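Long-range contact in putative methyl-accepting chemotaxis protein (Salmonella enterica subsp. enterica serovar Typhimurium str. LT2, PDB 6DB1), which probably senses chemical signals outside the cell through this N-terminal ligand-binding domain, as a chemotaxis receptor: residues 16-27 with 66-77. Sequence-based numbering, arbitrary orientation. Where two conformers were deposited one is given.
Sequences HLVRQMTVLSQG and KLEEMKALSPGP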
loop_
_atom_site.group_PDB
_atom_site.type_symbol
_atom_site.label_atom_id
_atom_site.label_comp_id
_atom_site.label_asym_id
_atom_site.label_seq_id
_atom_site.Cartn_x
_atom_site.Cartn_y
_atom_site.Cartn_z
ATOM N N HIS A 16 -2.592 5.142 18.064
ATOM C CA HIS A 16 -2.933 6.257 17.161
ATOM C C HIS A 16 -2.020 6.221 15.925
ATOM O O HIS A 16 -2.480 6.383 14.806
ATOM C CB HIS A 16 -2.840 7.612 17.878
ATOM C CG HIS A 16 -3.394 8.752 17.085
ATOM N ND1 HIS A 16 -4.492 9.471 17.501
ATOM C CD2 HIS A 16 -3.056 9.267 15.876
ATOM C CE1 HIS A 16 -4.779 10.396 16.600
ATOM N NE2 HIS A 16 -3.938 10.282 15.583
ATOM N N LEU A 17 -0.709 6.044 16.132
ATOM C CA LEU A 17 0.222 5.978 14.998
ATOM C C LEU A 17 -0.206 4.845 14.060
ATOM O O LEU A 17 -0.309 5.031 12.850
ATOM C CB LEU A 17 1.649 5.718 15.489
ATOM C CG LEU A 17 2.378 6.883 16.146
ATOM C CD1 LEU A 17 3.717 6.423 16.702
ATOM C CD2 LEU A 17 2.577 8.025 15.163
ATOM N N VAL A 18 -0.465 3.681 14.645
ATOM C CA VAL A 18 -0.850 2.495 13.864
ATOM C C VAL A 18 -2.149 2.771 13.067
ATOM O O VAL A 18 -2.237 2.353 11.903
ATOM C CB VAL A 18 -0.951 1.261 14.777
ATOM C CG1 VAL A 18 -1.506 0.041 14.060
ATOM C CG2 VAL A 18 0.396 0.942 15.392
ATOM N N ARG A 19 -3.138 3.458 13.647
ATOM C CA ARG A 19 -4.353 3.775 12.881
ATOM C C ARG A 19 -3.961 4.648 11.678
ATOM O O ARG A 19 -4.431 4.438 10.589
ATOM C CB ARG A 19 -5.419 4.475 13.739
ATOM C CG ARG A 19 -6.172 3.568 14.708
ATOM C CD ARG A 19 -7.307 4.261 15.461
ATOM N NE ARG A 19 -6.870 5.115 16.570
ATOM C CZ ARG A 19 -6.984 4.808 17.859
ATOM N NH1 ARG A 19 -6.470 5.614 18.771
ATOM N NH2 ARG A 19 -7.617 3.708 18.234
ATOM N N GLN A 20 -3.079 5.622 11.881
ATOM C CA GLN A 20 -2.633 6.493 10.779
ATOM C C GLN A 20 -1.885 5.692 9.703
ATOM O O GLN A 20 -2.090 5.928 8.510
ATOM C CB GLN A 20 -1.703 7.601 11.279
ATOM C CG GLN A 20 -2.378 8.724 12.049
ATOM C CD GLN A 20 -1.334 9.660 12.624
ATOM O OE1 GLN A 20 -0.645 9.335 13.587
ATOM N NE2 GLN A 20 -1.216 10.842 12.060
HETATM N N MSE A 21 -1.001 4.785 10.129
HETATM C CA MSE A 21 -0.214 3.958 9.196
HETATM C C MSE A 21 -1.136 3.048 8.401
HETATM O O MSE A 21 -0.920 2.818 7.228
HETATM C CB MSE A 21 0.881 3.180 9.960
HETATM C CG MSE A 21 1.673 2.215 9.064
HETATM SE SE MSE A 21 3.025 1.222 10.118
HETATM C CE MSE A 21 3.141 2.543 11.578
ATOM N N THR A 22 -2.191 2.554 9.047
ATOM C CA THR A 22 -3.164 1.672 8.406
ATOM C C THR A 22 -4.015 2.450 7.396
ATOM O O THR A 22 -4.246 1.962 6.308
ATOM C CB THR A 22 -4.053 0.983 9.450
ATOM O OG1 THR A 22 -3.221 0.079 10.180
ATOM C CG2 THR A 22 -5.214 0.234 8.831
ATOM N N VAL A 23 -4.473 3.652 7.761
ATOM C CA VAL A 23 -5.276 4.467 6.844
ATOM C C VAL A 23 -4.430 4.866 5.624
ATOM O O VAL A 23 -4.937 4.888 4.492
ATOM C CB VAL A 23 -5.874 5.686 7.567
ATOM C CG1 VAL A 23 -6.460 6.708 6.604
ATOM C CG2 VAL A 23 -6.916 5.244 8.577
ATOM N N LEU A 24 -3.162 5.184 5.842
ATOM C CA LEU A 24 -2.261 5.548 4.750
ATOM C C LEU A 24 -2.061 4.342 3.813
ATOM O O LEU A 24 -2.072 4.492 2.595
ATOM C CB LEU A 24 -0.934 6.046 5.343
ATOM C CG LEU A 24 0.163 6.422 4.340
ATOM C CD1 LEU A 24 -0.295 7.513 3.380
ATOM C CD2 LEU A 24 1.434 6.856 5.070
ATOM N N SER A 25 -1.859 3.147 4.360
ATOM C CA SER A 25 -1.682 1.943 3.517
ATOM C C SER A 25 -2.951 1.637 2.720
ATOM O O SER A 25 -2.891 1.240 1.572
ATOM C CB SER A 25 -1.299 0.753 4.336
ATOM O OG SER A 25 0.009 0.900 4.832
ATOM N N GLN A 26 -4.091 1.807 3.369
ATOM C CA GLN A 26 -5.358 1.577 2.730
ATOM C C GLN A 26 -5.529 2.582 1.589
ATOM O O GLN A 26 -6.022 2.215 0.522
ATOM C CB GLN A 26 -6.493 1.667 3.747
ATOM C CG GLN A 26 -6.571 0.471 4.680
ATOM C CD GLN A 26 -7.504 0.710 5.846
ATOM O OE1 GLN A 26 -7.792 1.848 6.232
ATOM N NE2 GLN A 26 -7.958 -0.375 6.448
ATOM N N GLY A 27 -5.129 3.840 1.816
ATOM C CA GLY A 27 -5.221 4.845 0.781
ATOM C C GLY A 27 -4.373 4.469 -0.426
ATOM O O GLY A 27 -4.780 4.641 -1.570
ATOM N N LYS A 66 -10.522 7.609 2.481
ATOM C CA LYS A 66 -9.329 7.387 3.291
ATOM C C LYS A 66 -8.581 8.705 3.523
ATOM O O LYS A 66 -8.040 8.880 4.572
ATOM C CB LYS A 66 -8.467 6.276 2.698
ATOM C CG LYS A 66 -9.097 4.901 2.840
ATOM C CD LYS A 66 -9.427 4.559 4.279
ATOM C CE LYS A 66 -10.105 3.219 4.437
ATOM N NZ LYS A 66 -10.482 3.005 5.848
ATOM N N LEU A 67 -8.583 9.626 2.572
ATOM C CA LEU A 67 -7.962 10.926 2.799
ATOM C C LEU A 67 -8.719 11.661 3.914
ATOM O O LEU A 67 -8.115 12.274 4.772
ATOM C CB LEU A 67 -7.979 11.752 1.509
ATOM C CG LEU A 67 -7.488 13.194 1.645
ATOM C CD1 LEU A 67 -6.030 13.248 2.067
ATOM C CD2 LEU A 67 -7.700 13.963 0.342
ATOM N N GLU A 68 -10.047 11.620 3.882
ATOM C CA GLU A 68 -10.820 12.312 4.903
ATOM C C GLU A 68 -10.495 11.727 6.281
ATOM O O GLU A 68 -10.325 12.458 7.235
ATOM C CB GLU A 68 -12.319 12.217 4.613
ATOM C CG GLU A 68 -12.776 13.121 3.486
ATOM C CD GLU A 68 -12.294 14.553 3.588
ATOM O OE1 GLU A 68 -11.308 14.888 2.909
ATOM O OE2 GLU A 68 -12.894 15.323 4.359
ATOM N N GLU A 69 -10.377 10.412 6.359
ATOM C CA GLU A 69 -10.065 9.729 7.609
ATOM C C GLU A 69 -8.635 10.096 8.054
ATOM O O GLU A 69 -8.363 10.279 9.270
ATOM C CB GLU A 69 -10.219 8.227 7.387
ATOM C CG GLU A 69 -10.721 7.452 8.577
ATOM C CD GLU A 69 -10.723 5.947 8.346
ATOM O OE1 GLU A 69 -10.429 5.216 9.319
ATOM O OE2 GLU A 69 -10.989 5.507 7.191
HETATM N N MSE A 70 -7.730 10.249 7.090
HETATM C CA MSE A 70 -6.348 10.603 7.439
HETATM C C MSE A 70 -6.313 11.971 8.027
HETATM O O MSE A 70 -5.644 12.192 9.043
HETATM C CB MSE A 70 -5.388 10.543 6.252
HETATM C CG MSE A 70 -3.910 10.527 6.702
HETATM SE SE MSE A 70 -3.379 8.774 7.435
HETATM C CE MSE A 70 -1.558 9.300 7.905
ATOM N N LYS A 71 -7.058 12.900 7.414
ATOM C CA LYS A 71 -7.117 14.301 7.887
ATOM C C LYS A 71 -7.671 14.390 9.316
ATOM O O LYS A 71 -7.176 15.190 10.133
ATOM C CB LYS A 71 -8.028 15.140 6.984
ATOM C CG LYS A 71 -7.435 15.526 5.637
ATOM C CD LYS A 71 -8.420 16.237 4.758
ATOM C CE LYS A 71 -7.756 16.867 3.559
ATOM N NZ LYS A 71 -8.762 17.277 2.558
ATOM N N ALA A 72 -8.728 13.618 9.585
ATOM C CA ALA A 72 -9.389 13.602 10.897
ATOM C C ALA A 72 -8.437 13.112 12.000
ATOM O O ALA A 72 -8.594 13.520 13.146
ATOM C CB ALA A 72 -10.650 12.760 10.835
ATOM N N LEU A 73 -7.453 12.271 11.645
ATOM C CA LEU A 73 -6.462 11.683 12.588
ATOM C C LEU A 73 -5.184 12.523 12.719
ATOM O O LEU A 73 -4.386 12.255 13.615
ATOM C CB LEU A 73 -6.016 10.312 12.050
ATOM C CG LEU A 73 -7.042 9.180 12.038
ATOM C CD1 LEU A 73 -6.435 7.931 11.420
ATOM C CD2 LEU A 73 -7.556 8.868 13.435
ATOM N N SER A 74 -5.004 13.535 11.866
ATOM C CA SER A 74 -3.748 14.268 11.772
ATOM C C SER A 74 -3.803 15.689 12.369
ATOM O O SER A 74 -4.854 16.366 12.374
ATOM C CB SER A 74 -3.347 14.292 10.326
ATOM O OG SER A 74 -3.398 12.966 9.791
ATOM N N PRO A 75 -2.650 16.171 12.844
ATOM C CA PRO A 75 -1.372 15.415 12.824
ATOM C C PRO A 75 -1.231 14.381 13.944
ATOM O O PRO A 75 -0.424 13.466 13.820
ATOM C CB PRO A 75 -0.292 16.461 13.085
ATOM C CG PRO A 75 -1.010 17.452 13.961
ATOM C CD PRO A 75 -2.366 17.548 13.293
ATOM N N GLY A 76 -2.020 14.511 15.006
ATOM C CA GLY A 76 -1.853 13.591 16.115
ATOM C C GLY A 76 -0.434 13.673 16.689
ATOM O O GLY A 76 0.135 14.756 16.800
ATOM N N PRO A 77 0.163 12.527 17.035
ATOM C CA PRO A 77 1.511 12.444 17.602
ATOM C C PRO A 77 2.670 12.553 16.602
ATOM O O PRO A 77 3.825 12.644 17.011
ATOM C CB PRO A 77 1.573 11.030 18.180
ATOM C CG PRO A 77 0.768 10.253 17.195
ATOM C CD PRO A 77 -0.391 11.178 16.879
#
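Val23 of helix 13-46 is a knob in a hole lined by Lys66, Glu69, Met70 and Leu73 of helix 54-73, where the axes of segments 16-27 and 66-73 approach to 9.2 Å and run nearly antiparallel (159°) within a four-helix bundle. Its CG1 lies 3.8 Å from Met70 SE, and the other branch, CG2, meets Leu73 CD1. Bent at chi2 (75°), the selenomethionine chain of Met70 brings SE to 3.3 Å from the carbonyl O of Gln20 and lays CE against the CB atoms of Gln20 and Leu24; Phe135 of helix 110-144 covers this inner side. Leu73 returns the knob, set among His16, Arg19, Gln20 and Val23.

At the Gln26 end the contact becomes polar and partly exposed. Lys66 NZ reaches Gln26 OE1 (3.0 Å) from above its carbonyl plane, while also forming a salt bridge to Glu69 OE2 on that oxygen's syn lone pair.

Beside the turn 74-77, His16 NE2 donates to Leu73 O at 2.8 Å, within the ring plane and on a carbonyl lone pair. Pro77 CD covers one face of that ring, 3.4 Å from His16 CD2, and Pro77 CG touches Leu17 CD2. Gln20 NE2 adds a longer, bent bond to Pro75 O (3.3 Å, 141°). His16 NE2 must therefore carry a proton, in a neutral or a charged ring; the bond does not tell these apart.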